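Local coordinates for catabolite activation-like protein (Xanthomonas campestris pv. campestris, PDB 3IWZ), which regulates virulence gene expression as a homodimeric, CRP-like DNA-binding transcription factor whose DNA binding c-di-GMP appears to abolish, at residues 151-154 against 155-159. Residues are numbered along the deposited sequence; the frame is centred on the assembly and turned at random.
Sequences KASR and LAFLD
Ser153 O accepts two backbone donors, Phe157 N at 3.1 Å and Ala156 N at 3.3 Å. Both approach from one face of its carbonyl plane, Ala156 N standing 70° out of it. Since Ala156 N makes merely a weak bond to Ala152 O (N-H...O angle 124°), the regular i+4 pattern slackens here toward i+3. The i+4 bonds from Leu155 N to Lys151 O (2.7 Å) and from Leu158 N to Arg154 O (3.0 Å) are sounder. This is the last turn of helix 130-157, the long dimer helix of the CRP fold, and Leu158 leaves helical phi/psi before Asp159 N-caps helix 160-172 through OD2 to Asp162 N. Around the turn, Phe157 CD2 approaches Ser153 O to 3.2 Å, while Ser153 OG is hydrogen-bonded to Glu69 OE2 of the second subunit. With CG anti to the carbonyl carbon, Arg154 brings that atom within 3.9 Å of Leu158 CD1; a bend at chi3 (-58°) then turns the guanidinium back so that one face lies, offset, against Lys151 CA. Leu155 CG rests 3.3 Å from Lys151 O, and Lys151 NZ hydrogen-bonds to Leu196 O, in helix 190-197 of the DNA-binding domain.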
loop_
_atom_site.group_PDB
_atom_site.type_symbol
_atom_site.label_atom_id
_atom_site.label_comp_id
_atom_site.label_asym_id
_atom_site.label_seq_id
_atom_site.Cartn_x
_atom_site.Cartn_y
_atom_site.Cartn_z
ATOM N N LYS D 151 -2.368 -7.118 3.953
ATOM C CA LYS D 151 -3.509 -6.877 4.828
ATOM C C LYS D 151 -4.809 -6.980 4.044
ATOM O O LYS D 151 -5.760 -7.628 4.474
ATOM C CB LYS D 151 -3.402 -5.492 5.469
ATOM C CG LYS D 151 -4.047 -5.407 6.830
ATOM C CD LYS D 151 -3.931 -4.015 7.398
ATOM C CE LYS D 151 -4.461 -3.943 8.816
ATOM N NZ LYS D 151 -3.432 -4.320 9.830
ATOM N N ALA D 152 -4.853 -6.325 2.894
ATOM C CA ALA D 152 -6.040 -6.362 2.061
ATOM C C ALA D 152 -6.354 -7.815 1.712
ATOM O O ALA D 152 -7.505 -8.239 1.739
ATOM C CB ALA D 152 -5.812 -5.552 0.787
ATOM N N SER D 153 -5.319 -8.576 1.381
ATOM C CA SER D 153 -5.506 -9.975 1.029
ATOM C C SER D 153 -6.151 -10.712 2.205
ATOM O O SER D 153 -7.091 -11.492 2.027
ATOM C CB SER D 153 -4.159 -10.600 0.671
ATOM O OG SER D 153 -4.310 -11.907 0.162
ATOM N N ARG D 154 -5.667 -10.433 3.410
ATOM C CA ARG D 154 -6.202 -11.066 4.606
ATOM C C ARG D 154 -7.625 -10.616 4.932
ATOM O O ARG D 154 -8.472 -11.429 5.314
ATOM C CB ARG D 154 -5.293 -10.795 5.810
ATOM C CG ARG D 154 -3.944 -11.487 5.766
ATOM C CD ARG D 154 -3.298 -11.509 7.157
ATOM N NE ARG D 154 -3.127 -10.164 7.694
ATOM C CZ ARG D 154 -2.021 -9.451 7.549
ATOM N NH1 ARG D 154 -0.988 -9.969 6.900
ATOM N NH2 ARG D 154 -1.957 -8.212 8.018
ATOM N N LEU D 155 -7.888 -9.322 4.795
ATOM C CA LEU D 155 -9.219 -8.791 5.075
ATOM C C LEU D 155 -10.241 -9.304 4.068
ATOM O O LEU D 155 -11.450 -9.214 4.287
ATOM C CB LEU D 155 -9.205 -7.259 5.049
ATOM C CG LEU D 155 -8.376 -6.617 6.158
ATOM C CD1 LEU D 155 -8.290 -5.112 5.948
ATOM C CD2 LEU D 155 -9.004 -6.945 7.495
ATOM N N ALA D 156 -9.754 -9.843 2.961
ATOM C CA ALA D 156 -10.640 -10.361 1.934
ATOM C C ALA D 156 -10.960 -11.844 2.070
ATOM O O ALA D 156 -12.102 -12.234 1.888
ATOM C CB ALA D 156 -10.051 -10.099 0.555
ATOM N N PHE D 157 -9.962 -12.657 2.410
ATOM C CA PHE D 157 -10.143 -14.110 2.475
ATOM C C PHE D 157 -10.034 -14.837 3.815
ATOM O O PHE D 157 -10.436 -15.999 3.914
ATOM C CB PHE D 157 -9.167 -14.766 1.489
ATOM C CG PHE D 157 -9.224 -14.182 0.106
ATOM C CD1 PHE D 157 -10.330 -14.405 -0.713
ATOM C CD2 PHE D 157 -8.190 -13.379 -0.366
ATOM C CE1 PHE D 157 -10.405 -13.832 -1.984
ATOM C CE2 PHE D 157 -8.259 -12.801 -1.632
ATOM C CZ PHE D 157 -9.369 -13.030 -2.440
ATOM N N LEU D 158 -9.480 -14.188 4.833
ATOM C CA LEU D 158 -9.341 -14.832 6.137
ATOM C C LEU D 158 -10.374 -14.351 7.140
ATOM O O LEU D 158 -10.806 -13.205 7.097
ATOM C CB LEU D 158 -7.937 -14.601 6.700
ATOM C CG LEU D 158 -6.775 -15.195 5.900
ATOM C CD1 LEU D 158 -5.465 -14.927 6.626
ATOM C CD2 LEU D 158 -6.984 -16.689 5.708
ATOM N N ASP D 159 -10.768 -15.241 8.051
ATOM C CA ASP D 159 -11.761 -14.911 9.071
ATOM C C ASP D 159 -11.157 -14.103 10.218
ATOM O O ASP D 159 -9.946 -14.112 10.431
ATOM C CB ASP D 159 -12.396 -16.187 9.632
ATOM C CG ASP D 159 -11.378 -17.110 10.262
ATOM O OD1 ASP D 159 -10.893 -18.033 9.567
ATOM O OD2 ASP D 159 -11.047 -16.900 11.447
#